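Local coordinates for protein thiamine-monophosphate kinase (Aquifex aeolicus, PDB 1VQV) that phosphorylates thiamine monophosphate with ATP, in a magnesium-dependent reaction, to give thiamine diphosphate, the active form of vitamin B1, at residues I56-G61 and F100-K105; L157-A162 and S237-M242; L164-M169 and A180-H185. One frame throughout, in Å; residues are numbered along the deposited sequence. Where two conformers were deposited one is given.

Interaction 1 (I56-G61 and F100-K105); sequences IPEAVG and FYIGVK
Gly61 and Gly103 bring the helical turns 57-61 and 100-105 together almost backbone to backbone, a worked example of how paired glycines permit intimate helix packing. The two short axes approach to 6.3 Å and cross at -42°. Each glycine CA faces a carbonyl of the opposite helix: Gly61 CA lies 3.3 Å from Phe100 O, and Gly103 CA makes the reciprocal CA-H...O contact with Glu58 O. Both contacts are fairly straight at the hydrogen, consistent with weak polar attraction. A CB on either glycine would fall on the very carbonyl that its CA now meets.

Phe100 and Val104 cover one side of this seam; on the other, Glu58 CG lies near Ile102 CG2, while the Glu58 carboxylate makes a salt bridge with Arg99. The CB of Phe100 starts away from helix 57-61, but with CG placed opposite the backbone N (chi1 167°) the ring swings back across Gly61, whose CA sits 3.4 Å from both CD1 and CE1 in an oblique approach. Beyond it, Val60 CG1 meets Phe100 CE1 at 4.3 Å. Replacement of Phe100 by alanine would probably leave a gap beside Gly61 and deprive Val60 CG1 of its aromatic neighbour. Val104 works from the next turn, its CG2 branch, on the side of its own backbone N, reaching Gly61 O.

Phe100 CD2 also lies over the centre of one face of Tyr101, an ATP-binding residue. The pair of helices packs on the sheet of the N-terminal, PurM-like domain: Phe100 touches Leu86 and Ile128, Val60 also rests on Ile128, and Val104 meets Ile84. Ile102 and Val104 pack against Thr18 and Leu19 of the second subunit, placing helix 94-111 at the dimer interface.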
loop_
_atom_site.group_PDB
_atom_site.type_symbol
_atom_site.label_atom_id
_atom_site.label_comp_id
_atom_site.label_asym_id
_atom_site.label_seq_id
_atom_site.Cartn_x
_atom_site.Cartn_y
_atom_site.Cartn_z
ATOM N N ILE B 56 -12.913 16.759 10.060
ATOM C CA ILE B 56 -13.981 15.822 9.755
ATOM C C ILE B 56 -13.404 14.602 9.034
ATOM O O ILE B 56 -12.699 14.723 8.033
ATOM C CB ILE B 56 -15.068 16.477 8.875
ATOM C CG1 ILE B 56 -14.432 17.138 7.651
ATOM C CG2 ILE B 56 -15.841 17.492 9.695
ATOM C CD1 ILE B 56 -15.427 17.640 6.612
ATOM N N PRO B 57 -13.681 13.402 9.560
ATOM C CA PRO B 57 -13.201 12.132 8.990
ATOM C C PRO B 57 -13.544 11.944 7.502
ATOM O O PRO B 57 -12.751 11.418 6.727
ATOM C CB PRO B 57 -13.879 11.082 9.877
ATOM C CG PRO B 57 -14.046 11.811 11.198
ATOM C CD PRO B 57 -14.468 13.180 10.788
ATOM N N GLU B 58 -14.740 12.377 7.127
ATOM C CA GLU B 58 -15.240 12.273 5.759
ATOM C C GLU B 58 -14.347 12.928 4.704
ATOM O O GLU B 58 -14.192 12.412 3.599
ATOM C CB GLU B 58 -16.646 12.867 5.697
ATOM C CG GLU B 58 -17.687 12.085 6.478
ATOM C CD GLU B 58 -18.181 12.826 7.711
ATOM O OE1 GLU B 58 -17.334 13.354 8.479
ATOM O OE2 GLU B 58 -19.422 12.867 7.903
ATOM N N ALA B 59 -13.771 14.068 5.053
ATOM C CA ALA B 59 -12.897 14.780 4.147
ATOM C C ALA B 59 -11.560 14.039 4.058
ATOM O O ALA B 59 -10.947 14.004 2.992
ATOM C CB ALA B 59 -12.696 16.215 4.630
ATOM N N VAL B 60 -11.114 13.450 5.170
ATOM C CA VAL B 60 -9.855 12.699 5.199
ATOM C C VAL B 60 -10.020 11.449 4.335
ATOM O O VAL B 60 -9.098 11.043 3.631
ATOM C CB VAL B 60 -9.443 12.277 6.659
ATOM C CG1 VAL B 60 -8.182 11.421 6.630
ATOM C CG2 VAL B 60 -9.185 13.511 7.515
ATOM N N GLY B 61 -11.209 10.854 4.390
ATOM C CA GLY B 61 -11.507 9.680 3.590
ATOM C C GLY B 61 -11.521 10.018 2.115
ATOM O O GLY B 61 -11.085 9.231 1.294
ATOM N N PHE B 100 -15.057 7.980 7.722
ATOM C CA PHE B 100 -13.881 7.953 6.874
ATOM C C PHE B 100 -14.224 7.206 5.587
ATOM O O PHE B 100 -13.942 7.680 4.481
ATOM C CB PHE B 100 -12.726 7.236 7.582
ATOM C CG PHE B 100 -11.590 6.891 6.668
ATOM C CD1 PHE B 100 -10.623 7.833 6.356
ATOM C CD2 PHE B 100 -11.537 5.650 6.052
ATOM C CE1 PHE B 100 -9.621 7.550 5.436
ATOM C CE2 PHE B 100 -10.544 5.357 5.133
ATOM C CZ PHE B 100 -9.585 6.310 4.823
ATOM N N TYR B 101 -14.832 6.037 5.737
ATOM C CA TYR B 101 -15.195 5.225 4.584
ATOM C C TYR B 101 -16.345 5.771 3.736
ATOM O O TYR B 101 -16.517 5.367 2.584
ATOM C CB TYR B 101 -15.473 3.793 5.037
ATOM C CG TYR B 101 -14.194 3.012 5.238
ATOM C CD1 TYR B 101 -13.390 2.693 4.149
ATOM C CD2 TYR B 101 -13.770 2.638 6.511
ATOM C CE1 TYR B 101 -12.197 2.021 4.316
ATOM C CE2 TYR B 101 -12.574 1.965 6.700
ATOM C CZ TYR B 101 -11.786 1.652 5.599
ATOM O OH TYR B 101 -10.604 0.944 5.775
ATOM N N ILE B 102 -17.108 6.697 4.318
ATOM C CA ILE B 102 -18.214 7.371 3.649
ATOM C C ILE B 102 -17.546 8.265 2.619
ATOM O O ILE B 102 -17.896 8.251 1.440
ATOM C CB ILE B 102 -19.023 8.269 4.642
ATOM C CG1 ILE B 102 -19.873 7.395 5.571
ATOM C CG2 ILE B 102 -19.896 9.267 3.873
ATOM C CD1 ILE B 102 -20.684 8.181 6.604
ATOM N N GLY B 103 -16.565 9.030 3.086
ATOM C CA GLY B 103 -15.829 9.917 2.211
ATOM C C GLY B 103 -15.095 9.153 1.122
ATOM O O GLY B 103 -14.954 9.641 0.005
ATOM N N VAL B 104 -14.624 7.952 1.449
ATOM C CA VAL B 104 -13.910 7.115 0.496
ATOM C C VAL B 104 -14.887 6.645 -0.571
ATOM O O VAL B 104 -14.580 6.680 -1.756
ATOM C CB VAL B 104 -13.266 5.873 1.206
ATOM C CG1 VAL B 104 -12.957 4.771 0.204
ATOM C CG2 VAL B 104 -11.983 6.278 1.908
ATOM N N LYS B 105 -16.068 6.213 -0.143
ATOM C CA LYS B 105 -17.080 5.728 -1.073
ATOM C C LYS B 105 -17.446 6.829 -2.068
ATOM O O LYS B 105 -17.603 6.584 -3.265
ATOM C CB LYS B 105 -18.337 5.291 -0.311
ATOM C CG LYS B 105 -19.361 4.568 -1.167
ATOM C CD LYS B 105 -20.753 4.665 -0.557
ATOM C CE LYS B 105 -21.808 3.970 -1.421
ATOM N NZ LYS B 105 -23.204 4.268 -0.952
#

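Interaction 2 (L157-A162 and S237-M242); sequences LGDSRA and SNELKM. With PO4 (phosphate ion), chain E.
Asp159 and Ser237 face each other where two helices begin, and their meeting illustrates how helix starts can be tied together by polar side chains and water. Ser237 occupies the N-cap of helix 238-246, its OG accepting Leu240 N at 3.3 Å with an N-H...O angle of 160°. Gly158 holds the corresponding position before helix 159-168.

Traced outward, Asp159 first rests its CB against Leu181 of the neighbouring helix 176-186. With CG turned opposite the carbonyl carbon (chi1 -59°), the carboxylate is carried toward Ser237, and CG itself lies 3.9 Å from Ser237 CB. At the tip, OD1 accepts a hydrogen bond from Thr156 OG1 and another from a water, which also donates to Leu157 O and accepts from Ser237 N at 2.8 Å. OD2 stands 2.9 Å from Ser237 OG, whose proton could go to it or to Glu239 OE2, an atom whose place is less sure, and forms a salt bridge with Arg184.

Beside these polar groups Leu240 supplies the apolar half. Its two methyls part company: CD1 meets Ala162 CB at 3.9 Å, while CD2 lies against Gly158 CA at 3.7 Å. Tyr254 of helix 251-256 touches both Leu240 and Ala162.

A phosphate ion, probably from the crystallisation liquor, sits by the start of helix 238-246, where Asn238 N gives it a weak hydrogen bond; its place beside Glu239 OE2 is doubtful. Chemically, the Asp159 carboxylate, in the first turn of helix 159-168, is likely to be stabilised by the positive end of that helix. The charge of this buried group is also probably balanced by Arg184 and eased by the hydrogen bonds from Thr156 and the water, with Ser237 as a possible further donor.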
loop_
_atom_site.group_PDB
_atom_site.type_symbol
_atom_site.label_atom_id
_atom_site.label_comp_id
_atom_site.label_asym_id
_atom_site.label_seq_id
_atom_site.Cartn_x
_atom_site.Cartn_y
_atom_site.Cartn_z
ATOM N N LEU B 157 -2.811 28.382 -8.020
ATOM C CA LEU B 157 -1.813 27.835 -7.119
ATOM C C LEU B 157 -1.736 28.610 -5.823
ATOM O O LEU B 157 -2.037 29.807 -5.795
ATOM C CB LEU B 157 -0.448 27.841 -7.793
ATOM C CG LEU B 157 -0.396 27.205 -9.184
ATOM C CD1 LEU B 157 0.877 27.656 -9.856
ATOM C CD2 LEU B 157 -0.487 25.682 -9.109
ATOM N N GLY B 158 -1.341 27.906 -4.757
ATOM C CA GLY B 158 -1.189 28.508 -3.444
ATOM C C GLY B 158 -2.327 28.266 -2.473
ATOM O O GLY B 158 -2.150 28.353 -1.256
ATOM N N ASP B 159 -3.499 27.943 -3.007
ATOM C CA ASP B 159 -4.687 27.712 -2.182
ATOM C C ASP B 159 -4.519 26.719 -1.038
ATOM O O ASP B 159 -4.849 27.031 0.102
ATOM C CB ASP B 159 -5.859 27.294 -3.080
ATOM C CG ASP B 159 -6.188 28.351 -4.123
ATOM O OD1 ASP B 159 -5.376 28.576 -5.038
ATOM O OD2 ASP B 159 -7.254 28.975 -4.020
ATOM N N SER B 160 -4.009 25.530 -1.333
ATOM C CA SER B 160 -3.809 24.511 -0.306
ATOM C C SER B 160 -2.930 25.039 0.850
ATOM O O SER B 160 -3.207 24.789 2.019
ATOM C CB SER B 160 -3.190 23.265 -0.955
ATOM O OG SER B 160 -3.131 22.159 -0.076
ATOM N N ARG B 161 -1.891 25.794 0.533
ATOM C CA ARG B 161 -1.010 26.324 1.573
ATOM C C ARG B 161 -1.667 27.319 2.521
ATOM O O ARG B 161 -1.404 27.310 3.722
ATOM C CB ARG B 161 0.220 26.980 0.948
ATOM C CG ARG B 161 1.028 27.815 1.923
ATOM C CD ARG B 161 2.380 28.156 1.339
ATOM N NE ARG B 161 2.988 29.306 1.995
ATOM C CZ ARG B 161 4.265 29.643 1.865
ATOM N NH1 ARG B 161 5.073 28.913 1.105
ATOM N NH2 ARG B 161 4.734 30.717 2.492
ATOM N N ALA B 162 -2.494 28.201 1.974
ATOM C CA ALA B 162 -3.170 29.195 2.789
ATOM C C ALA B 162 -4.184 28.480 3.692
ATOM O O ALA B 162 -4.400 28.880 4.843
ATOM C CB ALA B 162 -3.864 30.233 1.888
ATOM N N SER B 237 -5.975 32.634 -7.358
ATOM C CA SER B 237 -7.374 32.634 -6.969
ATOM C C SER B 237 -7.730 33.855 -6.135
ATOM O O SER B 237 -6.867 34.466 -5.498
ATOM C CB SER B 237 -7.694 31.356 -6.190
ATOM O OG SER B 237 -8.107 31.639 -4.865
ATOM N N ASN B 238 -9.016 34.194 -6.151
ATOM C CA ASN B 238 -9.549 35.330 -5.409
ATOM C C ASN B 238 -9.396 35.236 -3.887
ATOM O O ASN B 238 -9.084 36.236 -3.239
ATOM C CB ASN B 238 -11.017 35.544 -5.790
ATOM C CG ASN B 238 -11.174 36.254 -7.140
ATOM O OD1 ASN B 238 -10.889 35.688 -8.215
ATOM N ND2 ASN B 238 -11.618 37.507 -7.088
ATOM N N GLU B 239 -9.613 34.056 -3.311
ATOM C CA GLU B 239 -9.463 33.910 -1.869
ATOM C C GLU B 239 -7.993 33.905 -1.435
ATOM O O GLU B 239 -7.671 34.317 -0.319
ATOM C CB GLU B 239 -10.202 32.662 -1.370
ATOM C CG GLU B 239 -10.407 31.555 -2.390
ATOM C CD GLU B 239 -11.408 31.914 -3.473
ATOM O OE1 GLU B 239 -12.580 32.222 -3.157
ATOM O OE2 GLU B 239 -11.013 31.873 -4.653
ATOM N N LEU B 240 -7.099 33.462 -2.321
ATOM C CA LEU B 240 -5.681 33.473 -1.991
ATOM C C LEU B 240 -5.255 34.937 -1.970
ATOM O O LEU B 240 -4.434 35.358 -1.147
ATOM C CB LEU B 240 -4.840 32.707 -3.013
ATOM C CG LEU B 240 -3.334 32.784 -2.699
ATOM C CD1 LEU B 240 -3.087 32.264 -1.309
ATOM C CD2 LEU B 240 -2.533 31.981 -3.699
ATOM N N LYS B 241 -5.826 35.722 -2.875
ATOM C CA LYS B 241 -5.504 37.143 -2.915
ATOM C C LYS B 241 -5.952 37.787 -1.607
ATOM O O LYS B 241 -5.171 38.464 -0.928
ATOM C CB LYS B 241 -6.202 37.816 -4.094
ATOM C CG LYS B 241 -5.533 37.514 -5.393
ATOM C CD LYS B 241 -6.318 38.086 -6.532
ATOM C CE LYS B 241 -5.591 37.878 -7.845
ATOM N NZ LYS B 241 -6.422 38.481 -8.904
HETATM N N MSE B 242 -7.216 37.552 -1.268
HETATM C CA MSE B 242 -7.827 38.073 -0.052
HETATM C C MSE B 242 -7.071 37.578 1.181
HETATM O O MSE B 242 -6.703 38.367 2.057
HETATM C CB MSE B 242 -9.291 37.641 -0.004
HETATM C CG MSE B 242 -10.058 38.018 -1.268
HETATM SE SE MSE B 242 -11.957 37.550 -1.232
HETATM C CE MSE B 242 -11.970 35.934 -2.344
HETATM P P PO4 E . -11.650 31.574 -8.080
HETATM O O1 PO4 E . -11.272 32.954 -8.449
HETATM O O2 PO4 E . -11.350 30.663 -9.206
HETATM O O3 PO4 E . -10.885 31.152 -6.897
HETATM O O4 PO4 E . -13.099 31.525 -7.770
HETATM O O HOH W 1 -4.312 30.833 -5.915
#

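Interaction 3 (L164-M169 and A180-H185); sequences LELLLM and ALIQRH
Leu164, Leu166 and Leu167 meet Leu181, Ile182 and His185 in a near-orthogonal packing of consecutive helices, where helix 159-168 is followed, after a loop, by helix 176-186. The short axes of 164-168 and 180-185 come within 8.9 Å and cross at -107°, so the shared patch is compact and rests on a few side chains from each helix. It lies in the C-terminal half of the kinase, with helix 238-246 alongside, where Tyr243 touches Leu166 and Leu181.

Apolar contacts form most of it. Ile182 is wedged between two leucines and presents a different branch to each: CG1 meets Leu166 CD1 at 4.0 Å, the two side chains crossing at about a right angle, whereas CG2 faces the forked end of Leu167, with CD2 the nearer methyl. CG2 is the branch opposite the backbone N, which is why CG1 and CG2 can address successive residues of the other helix. Leu166 CD1 also touches Leu181 CB at 4.1 Å, so that a single methyl bridges two neighbouring residues.

Polar links lie around the patch. Tyr174 OH, in the connecting loop, hydrogen-bonds to Leu166 O, and Lys63 NZ of helix 57-73 hydrogen-bonds to His185 O, tying this helix pair to the N-terminal domain.

Aromatic contacts gather round His185. Leu164 CB sits over one face of the imidazole, 3.8 Å from the centroid and 20° off the ring normal, a CH-pi contact. Leu164 CD1 follows to CE1 of the ring at 3.7 Å. Leu167 comes to the same ring obliquely, and its CD1 lies 3.8 Å from His185 ND1 and 3.9 Å from Ile182 CG2, one methyl touching both residues.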
loop_
_atom_site.group_PDB
_atom_site.type_symbol
_atom_site.label_atom_id
_atom_site.label_comp_id
_atom_site.label_asym_id
_atom_site.label_seq_id
_atom_site.Cartn_x
_atom_site.Cartn_y
_atom_site.Cartn_z
ATOM N N LEU B 164 -3.978 25.312 4.893
ATOM C CA LEU B 164 -3.307 24.589 5.961
ATOM C C LEU B 164 -2.943 25.564 7.078
ATOM O O LEU B 164 -3.006 25.233 8.268
ATOM C CB LEU B 164 -2.043 23.911 5.428
ATOM C CG LEU B 164 -1.125 23.275 6.482
ATOM C CD1 LEU B 164 -1.925 22.309 7.348
ATOM C CD2 LEU B 164 0.035 22.563 5.790
ATOM N N GLU B 165 -2.554 26.770 6.684
ATOM C CA GLU B 165 -2.187 27.803 7.640
ATOM C C GLU B 165 -3.426 28.272 8.394
ATOM O O GLU B 165 -3.347 28.541 9.592
ATOM C CB GLU B 165 -1.514 28.976 6.927
ATOM C CG GLU B 165 -0.059 28.723 6.538
ATOM C CD GLU B 165 0.436 29.718 5.501
ATOM O OE1 GLU B 165 0.041 30.893 5.565
ATOM O OE2 GLU B 165 1.225 29.333 4.627
ATOM N N LEU B 166 -4.559 28.370 7.695
ATOM C CA LEU B 166 -5.814 28.780 8.323
ATOM C C LEU B 166 -6.236 27.681 9.318
ATOM O O LEU B 166 -6.750 27.956 10.407
ATOM C CB LEU B 166 -6.914 28.993 7.269
ATOM C CG LEU B 166 -6.819 30.174 6.290
ATOM C CD1 LEU B 166 -8.062 30.251 5.409
ATOM C CD2 LEU B 166 -6.682 31.463 7.066
ATOM N N LEU B 167 -6.021 26.427 8.944
ATOM C CA LEU B 167 -6.355 25.343 9.844
ATOM C C LEU B 167 -5.460 25.462 11.067
ATOM O O LEU B 167 -5.941 25.422 12.196
ATOM C CB LEU B 167 -6.132 23.998 9.163
ATOM C CG LEU B 167 -7.209 23.663 8.144
ATOM C CD1 LEU B 167 -6.850 22.380 7.409
ATOM C CD2 LEU B 167 -8.553 23.532 8.863
ATOM N N LEU B 168 -4.156 25.621 10.850
ATOM C CA LEU B 168 -3.242 25.730 11.976
ATOM C C LEU B 168 -3.630 26.879 12.911
ATOM O O LEU B 168 -3.213 26.912 14.059
ATOM C CB LEU B 168 -1.792 25.912 11.497
ATOM C CG LEU B 168 -1.123 24.797 10.672
ATOM C CD1 LEU B 168 0.337 25.170 10.440
ATOM C CD2 LEU B 168 -1.202 23.442 11.394
HETATM N N MSE B 169 -4.422 27.829 12.448
HETATM C CA MSE B 169 -4.787 28.920 13.344
HETATM C C MSE B 169 -5.834 28.434 14.329
HETATM O O MSE B 169 -6.094 29.076 15.351
HETATM C CB MSE B 169 -5.333 30.120 12.565
HETATM C CG MSE B 169 -4.449 30.544 11.409
HETATM SE SE MSE B 169 -5.006 32.210 10.616
HETATM C CE MSE B 169 -6.857 31.752 10.205
ATOM N N ALA B 180 -13.234 28.244 1.457
ATOM C CA ALA B 180 -12.919 27.706 0.139
ATOM C C ALA B 180 -11.453 27.302 0.069
ATOM O O ALA B 180 -11.093 26.366 -0.647
ATOM C CB ALA B 180 -13.224 28.736 -0.931
ATOM N N LEU B 181 -10.617 28.013 0.820
ATOM C CA LEU B 181 -9.182 27.744 0.863
ATOM C C LEU B 181 -8.881 26.474 1.639
ATOM O O LEU B 181 -8.045 25.659 1.231
ATOM C CB LEU B 181 -8.443 28.919 1.512
ATOM C CG LEU B 181 -8.280 30.159 0.634
ATOM C CD1 LEU B 181 -7.607 31.296 1.412
ATOM C CD2 LEU B 181 -7.456 29.777 -0.582
ATOM N N ILE B 182 -9.570 26.330 2.768
ATOM C CA ILE B 182 -9.418 25.179 3.646
ATOM C C ILE B 182 -9.934 23.946 2.919
ATOM O O ILE B 182 -9.315 22.889 2.932
ATOM C CB ILE B 182 -10.239 25.376 4.951
ATOM C CG1 ILE B 182 -9.916 26.745 5.565
ATOM C CG2 ILE B 182 -9.936 24.260 5.953
ATOM C CD1 ILE B 182 -10.659 27.058 6.859
ATOM N N GLN B 183 -11.078 24.093 2.276
ATOM C CA GLN B 183 -11.673 22.990 1.562
ATOM C C GLN B 183 -10.741 22.481 0.461
ATOM O O GLN B 183 -10.649 21.280 0.232
ATOM C CB GLN B 183 -13.049 23.426 1.025
ATOM C CG GLN B 183 -14.002 23.828 2.181
ATOM C CD GLN B 183 -15.458 24.114 1.780
ATOM O OE1 GLN B 183 -16.326 24.315 2.651
ATOM N NE2 GLN B 183 -15.730 24.136 0.473
ATOM N N ARG B 184 -10.023 23.388 -0.198
ATOM C CA ARG B 184 -9.091 23.015 -1.263
ATOM C C ARG B 184 -7.941 22.172 -0.729
ATOM O O ARG B 184 -7.319 21.389 -1.460
ATOM C CB ARG B 184 -8.534 24.275 -1.939
ATOM C CG ARG B 184 -9.364 24.728 -3.137
ATOM C CD ARG B 184 -9.309 26.222 -3.407
ATOM N NE ARG B 184 -10.532 26.626 -4.104
ATOM C CZ ARG B 184 -10.973 27.876 -4.220
ATOM N NH1 ARG B 184 -10.294 28.888 -3.697
ATOM N NH2 ARG B 184 -12.124 28.105 -4.829
ATOM N N HIS B 185 -7.665 22.330 0.555
ATOM C CA HIS B 185 -6.587 21.595 1.182
ATOM C C HIS B 185 -7.096 20.322 1.840
ATOM O O HIS B 185 -6.414 19.306 1.844
ATOM C CB HIS B 185 -5.888 22.495 2.200
ATOM C CG HIS B 185 -4.864 21.791 3.029
ATOM N ND1 HIS B 185 -5.154 21.246 4.258
ATOM C CD2 HIS B 185 -3.553 21.543 2.807
ATOM C CE1 HIS B 185 -4.066 20.691 4.763
ATOM N NE2 HIS B 185 -3.080 20.858 3.902
#

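Interactions 2 and 3 adjoin, their centres about 10 Å apart. Both use helix 159-168, and along the chain interaction 3 is nested within the loop that interaction 2 closes. Arg184 joins them, its NH1 lying 3.1 Å from Asp159 OD2, and Leu181 CD1 packs 3.5 Å from Glu239 O. Interaction 1 stands apart in the N-terminal domain, its centre about 17 Å from that of interaction 3 and its nearest atoms about 7 Å away. Substrate-binding His50 relates these two contacts: its side chain is about 7 Å from those of both Val60 and His185. The His185 side chain is also about 7 Å from that of Glu260, another substrate-binding residue.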